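Local coordinates for hypothetical protein, similar to alpha-acetolactate decarboxylase (PDB 1XV2) that probably catalyses the decarboxylation of alpha-acetolactate to acetoin at a zinc site, as other acetolactate decarboxylases do, at residues T25-I28 with N29-L32; P135-R138 with L139-A143; H178-D181 with D182-Y186. All blocks are in the same frame, centred on the assembly; numbering follows the deposited sequence.

Contact 1 (T25-I28 with N29-L32); sequences TATI and NELL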
# COMPACT_ATOMS: atom_id res chain seq x y z
N THR A 25 15.49 1.41 10.47
CA THR A 25 15.82 0.56 9.34
C THR A 25 16.23 1.31 8.08
O THR A 25 16.59 0.70 7.07
CB THR A 25 14.64 -0.36 9.00
OG1 THR A 25 13.47 0.45 8.77
CG2 THR A 25 14.37 -1.31 10.15
N ALA A 26 16.15 2.63 8.13
CA ALA A 26 16.53 3.47 7.00
C ALA A 26 17.22 4.71 7.55
O ALA A 26 16.96 5.13 8.68
CB ALA A 26 15.31 3.85 6.18
N THR A 27 18.10 5.29 6.75
CA THR A 27 18.85 6.47 7.15
C THR A 27 18.17 7.76 6.69
O THR A 27 17.47 7.78 5.68
CB THR A 27 20.28 6.38 6.55
OG1 THR A 27 21.21 6.03 7.58
CG2 THR A 27 20.68 7.67 5.89
N ILE A 28 18.37 8.84 7.44
CA ILE A 28 17.79 10.13 7.08
C ILE A 28 18.25 10.50 5.67
O ILE A 28 17.44 10.92 4.83
CB ILE A 28 18.23 11.26 8.05
CG1 ILE A 28 17.48 11.13 9.37
CG2 ILE A 28 17.99 12.63 7.41
CD1 ILE A 28 15.98 11.40 9.25
N ASN A 29 19.54 10.35 5.41
CA ASN A 29 20.13 10.65 4.11
C ASN A 29 19.48 9.82 3.01
O ASN A 29 19.24 10.32 1.91
CB ASN A 29 21.64 10.38 4.13
CG ASN A 29 22.42 11.43 4.90
OD1 ASN A 29 23.60 11.24 5.20
ND2 ASN A 29 21.77 12.54 5.22
N GLU A 30 19.19 8.56 3.30
CA GLU A 30 18.56 7.69 2.31
C GLU A 30 17.15 8.17 1.99
O GLU A 30 16.71 8.11 0.84
CB GLU A 30 18.52 6.24 2.82
CG GLU A 30 19.89 5.71 3.24
CD GLU A 30 19.86 4.27 3.71
OE1 GLU A 30 18.95 3.91 4.49
OE2 GLU A 30 20.75 3.50 3.30
N LEU A 31 16.44 8.66 3.00
CA LEU A 31 15.09 9.17 2.81
C LEU A 31 15.10 10.44 1.96
O LEU A 31 14.28 10.61 1.06
CB LEU A 31 14.43 9.45 4.16
CG LEU A 31 13.43 8.40 4.65
CD1 LEU A 31 12.18 8.45 3.78
CD2 LEU A 31 14.05 7.02 4.61
N LEU A 32 16.05 11.33 2.24
CA LEU A 32 16.16 12.58 1.51
C LEU A 32 16.40 12.35 0.02
O LEU A 32 16.14 13.23 -0.79
CB LEU A 32 17.29 13.43 2.10
CG LEU A 32 16.91 14.16 3.40
CD1 LEU A 32 18.11 14.92 3.93
CD2 LEU A 32 15.76 15.11 3.12
O HOH W 1 19.66 1.57 5.68

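Contact 2 (P135-R138 with L139-A143); sequences PYTR and LIDSA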
# COMPACT_ATOMS: atom_id res chain seq x y z
N PRO A 135 14.07 -3.90 24.82
CA PRO A 135 12.99 -4.41 23.96
C PRO A 135 11.82 -3.44 23.85
O PRO A 135 11.40 -2.84 24.84
CB PRO A 135 12.60 -5.71 24.65
CG PRO A 135 12.80 -5.38 26.09
CD PRO A 135 14.15 -4.68 26.06
N TYR A 136 11.28 -3.31 22.64
CA TYR A 136 10.17 -2.40 22.38
C TYR A 136 8.79 -2.96 22.71
O TYR A 136 8.61 -4.17 22.85
CB TYR A 136 10.19 -1.97 20.92
CG TYR A 136 11.45 -1.26 20.51
CD1 TYR A 136 11.82 -0.05 21.12
CD2 TYR A 136 12.27 -1.77 19.51
CE1 TYR A 136 12.99 0.62 20.73
CE2 TYR A 136 13.43 -1.11 19.11
CZ TYR A 136 13.78 0.08 19.73
OH TYR A 136 14.92 0.74 19.34
N THR A 137 7.82 -2.07 22.84
CA THR A 137 6.43 -2.43 23.12
C THR A 137 5.58 -1.73 22.07
O THR A 137 6.11 -1.02 21.21
CB THR A 137 5.96 -1.94 24.50
OG1 THR A 137 5.97 -0.50 24.52
CG2 THR A 137 6.88 -2.46 25.60
N ARG A 138 4.27 -1.93 22.13
CA ARG A 138 3.37 -1.29 21.17
C ARG A 138 3.49 0.22 21.34
O ARG A 138 3.51 0.73 22.46
CB ARG A 138 1.94 -1.76 21.39
CG ARG A 138 1.77 -3.28 21.26
CD ARG A 138 0.31 -3.69 21.31
NE ARG A 138 -0.43 -3.23 20.14
CZ ARG A 138 -0.28 -3.74 18.92
NH1 ARG A 138 0.57 -4.73 18.70
NH2 ARG A 138 -0.99 -3.25 17.91
N LEU A 139 3.57 0.94 20.23
CA LEU A 139 3.73 2.39 20.24
C LEU A 139 2.65 3.16 21.01
O LEU A 139 2.87 4.30 21.42
CB LEU A 139 3.81 2.91 18.81
CG LEU A 139 4.30 4.35 18.64
CD1 LEU A 139 5.64 4.52 19.34
CD2 LEU A 139 4.42 4.68 17.16
N ILE A 140 1.50 2.54 21.21
CA ILE A 140 0.41 3.19 21.93
C ILE A 140 0.84 3.55 23.35
O ILE A 140 0.34 4.52 23.94
CB ILE A 140 -0.84 2.27 22.00
CG1 ILE A 140 -2.00 3.02 22.65
CG2 ILE A 140 -0.52 1.00 22.78
CD1 ILE A 140 -2.43 4.26 21.90
N ASP A 141 1.78 2.78 23.90
CA ASP A 141 2.28 3.02 25.25
C ASP A 141 3.06 4.32 25.32
O ASP A 141 3.08 4.99 26.35
CB ASP A 141 3.16 1.86 25.72
CG ASP A 141 2.42 0.53 25.74
OD1 ASP A 141 1.26 0.50 26.20
OD2 ASP A 141 3.00 -0.48 25.30
N SER A 142 3.73 4.66 24.22
CA SER A 142 4.51 5.89 24.18
C SER A 142 3.57 7.08 24.08
O SER A 142 3.72 8.07 24.80
CB SER A 142 5.46 5.88 22.98
OG SER A 142 6.40 4.83 23.10
N ALA A 143 2.59 6.97 23.19
CA ALA A 143 1.61 8.03 22.98
C ALA A 143 0.85 8.39 24.26
O ALA A 143 0.51 9.55 24.48
CB ALA A 143 0.63 7.62 21.89

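Contact 3 (H178-D181 with D182-Y186); sequences HFAD and DERAY. With ZN (zinc ion), chain E.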
# COMPACT_ATOMS: atom_id res chain seq x y z
N HIS A 178 2.97 17.28 10.62
CA HIS A 178 3.94 17.71 11.62
C HIS A 178 4.16 19.20 11.41
O HIS A 178 3.88 19.73 10.34
CB HIS A 178 5.27 16.98 11.45
CG HIS A 178 5.24 15.55 11.91
ND1 HIS A 178 6.37 14.75 11.92
CD2 HIS A 178 4.23 14.79 12.39
CE1 HIS A 178 6.05 13.56 12.38
NE2 HIS A 178 4.76 13.55 12.67
N PHE A 179 4.66 19.88 12.44
CA PHE A 179 4.91 21.31 12.38
C PHE A 179 6.33 21.67 12.77
O PHE A 179 6.97 20.98 13.57
CB PHE A 179 3.93 22.03 13.31
CG PHE A 179 4.14 23.52 13.39
CD1 PHE A 179 3.67 24.36 12.38
CD2 PHE A 179 4.81 24.09 14.47
CE1 PHE A 179 3.86 25.74 12.45
CE2 PHE A 179 5.00 25.47 14.55
CZ PHE A 179 4.52 26.30 13.53
N ALA A 180 6.83 22.76 12.20
CA ALA A 180 8.16 23.29 12.50
C ALA A 180 8.05 24.80 12.38
O ALA A 180 7.68 25.32 11.32
CB ALA A 180 9.20 22.74 11.52
N ASP A 181 8.37 25.51 13.46
CA ASP A 181 8.30 26.96 13.45
C ASP A 181 9.51 27.56 12.75
O ASP A 181 10.58 26.95 12.69
CB ASP A 181 8.16 27.50 14.88
CG ASP A 181 9.48 27.51 15.65
OD1 ASP A 181 10.33 26.63 15.42
OD2 ASP A 181 9.64 28.42 16.50
N ASP A 182 9.33 28.76 12.20
CA ASP A 182 10.39 29.48 11.49
C ASP A 182 11.67 29.56 12.30
O ASP A 182 12.76 29.46 11.74
CB ASP A 182 9.91 30.88 11.12
CG ASP A 182 9.03 30.89 9.88
OD1 ASP A 182 8.30 29.90 9.66
OD2 ASP A 182 9.06 31.89 9.13
N GLU A 183 11.54 29.75 13.61
CA GLU A 183 12.71 29.84 14.48
C GLU A 183 13.45 28.52 14.63
O GLU A 183 14.51 28.47 15.24
CB GLU A 183 12.31 30.33 15.87
CG GLU A 183 11.88 31.78 15.94
CD GLU A 183 11.64 32.23 17.37
OE1 GLU A 183 11.27 33.40 17.57
OE2 GLU A 183 11.83 31.40 18.29
N ARG A 184 12.89 27.45 14.06
CA ARG A 184 13.50 26.12 14.15
C ARG A 184 13.82 25.84 15.62
O ARG A 184 14.93 25.45 15.96
CB ARG A 184 14.81 26.06 13.36
CG ARG A 184 14.85 26.83 12.05
CD ARG A 184 14.26 26.07 10.87
NE ARG A 184 12.81 26.03 10.90
CZ ARG A 184 12.05 25.76 9.84
NH1 ARG A 184 12.62 25.51 8.66
NH2 ARG A 184 10.73 25.74 9.95
N ALA A 185 12.84 26.05 16.50
CA ALA A 185 13.05 25.83 17.93
C ALA A 185 11.87 25.13 18.59
O ALA A 185 11.94 24.76 19.77
CB ALA A 185 13.32 27.17 18.62
N TYR A 186 10.80 24.93 17.84
CA TYR A 186 9.60 24.29 18.35
C TYR A 186 8.92 23.51 17.23
O TYR A 186 8.87 23.97 16.09
CB TYR A 186 8.64 25.36 18.88
CG TYR A 186 7.21 24.89 19.07
CD1 TYR A 186 6.82 24.25 20.25
CD2 TYR A 186 6.26 25.07 18.07
CE1 TYR A 186 5.51 23.80 20.42
CE2 TYR A 186 4.94 24.62 18.24
CZ TYR A 186 4.58 23.99 19.41
OH TYR A 186 3.28 23.56 19.59
ZN ZN E . 3.53 11.80 13.38
O HOH W 2 8.81 26.90 8.82
O HOH W 3 8.94 31.12 14.44
O HOH W 4 4.63 11.07 15.42
O HOH W 5 3.03 9.48 14.18
O HOH W 6 5.18 9.95 13.28

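Contact 1 (T25-I28 with N29-L32)
T27 and E30 meet where the short strand 26-27 turns straight into helix 28-32, the first turn closing with L31 N to T27 O (3.0 Å) and L32 N to I28 O (3.0 Å). T27 stands at the N-cap, yet its side chain makes no capping bond. The cap comes from the other direction: E30, third residue of the helix, returns its carboxylate so that OE1 accepts T27 N at 2.8 Å in a fairly straight bond (N-H...O 161°), approached from above the carboxylate plane. With CG beside the backbone N (chi1 -55°), the extended glutamate chain lies back along T27, where its CG is 3.4 Å from T27 CB. Water 1 donates to E30 OE1 (2.7 Å) and weakly to T25 O. On the buried side A26 CB packs on L31 CD2 (3.8 Å), small and large apolar groups that suit a core shared with V74, while I28 CG2 lies 4.2 Å from L32 CD1. OE1 thus has two donors, one half of a capping box is present, and a negative group near the helix start probably complements the helix dipole.

Contact 2 (P135-R138 with L139-A143)
The carboxylate of D141 is the flat group that faces T137 and R138. R138 O lies above its plane, off to the CB/OD2 side and 3.1 Å from OD2, while T137 OG1 comes near the plane, at the edge beside OD2, also 3.1 Å from that oxygen. R138 O and D141 OD2 are two acceptors, so their approach is not a bond. A chi1 of 64° sets OG1 between the backbone N and carbonyl carbon of T137, which turns it to D141, and the two side chains cross at about a right angle. Short and polar, T137 and D141 suit the partly open start of a helix, whereas the long R138 chain can leave it, its guanidinium reaching a salt bridge with E232 and a bond to D225 O. The helix start is closed by D141 N to R138 O (3.0 Å, N-H...O 162°), and L139 O then takes both S142 N and A143 N. R138 CB touches I140 CG2 at 3.9 Å. In the fold, helix 140-143 follows the loop after strand 120-127: I140 and A143 pack against helix 229-236, and L139 on L17 and M18 of helix 14-18.

Contact 3 (H178-D181 with D182-Y186)
D181 gathers most of the bonds here, with its backbone carbonyl and one carboxylate oxygen each taking several N-H groups. Its O accepts R184 N at 2.7 Å, which closes a type I turn from D181 to R184, and is also gripped side-on, close to the guanidinium plane, by the same arginine, with NE and NH2 each 3.0 Å from D181 O. The arginine folds back at chi2 and chi3, which its long, flexible chain allows. D181 OD1 takes A185 N at 2.8 Å on its syn lone pair and Y186 N at 3.0 Å from above the carboxylate plane; chi1 of 78° places CG between N and the carbonyl carbon. The short aspartate lets OD1 reach these backbone N-H groups of the following loop, and the two bonds fix its rotation. Its other oxygen, OD2, comes 4.1 Å from E183 OE2, like charges that could raise the pKa of one of them.

Further out, D181 N to Y186 O (3.1 Å) joins the end of strand 174-181 to Y186, just ahead of strand 187-195, and the rings of F179 and Y186 meet edge to edge, CE2 of F179 to CD2 of Y186 at 3.8 Å. F121 adjoins F179, Y57 makes a cation-pi contact with R184, and Y186 OH bonds E149 O. At the far end, H178 NE2 binds zinc with H176, H189 and waters 4, 5 and 6, while V49 O receives H178 ND1. This is a beta-hairpin joining strands 174-181 and 187-195, which carry the three zinc-binding histidines.

Overall arrangement
Along the chain contact 1 comes first, then contact 2, then contact 3, all within the acetolactate decarboxylase family region. They stand well apart: their centres are 21 to 26 Å from one another, and their nearest atoms about 9 to 11 Å. Contact 1 rests on strands 7-11 and 48-52 of the mixed sheet, and contact 3 belongs to the eight-stranded antiparallel sheet, yet H178 also touches strand 48-52, so the two sheets meet near the metal. L139's side chain comes to about 8 Å from zinc, I28's only to about 13 Å, so neither is a ligand. Contact 3 thus carries part of the metal site, while contacts 1 and 2 are helix starts packed on surrounding strands and helices.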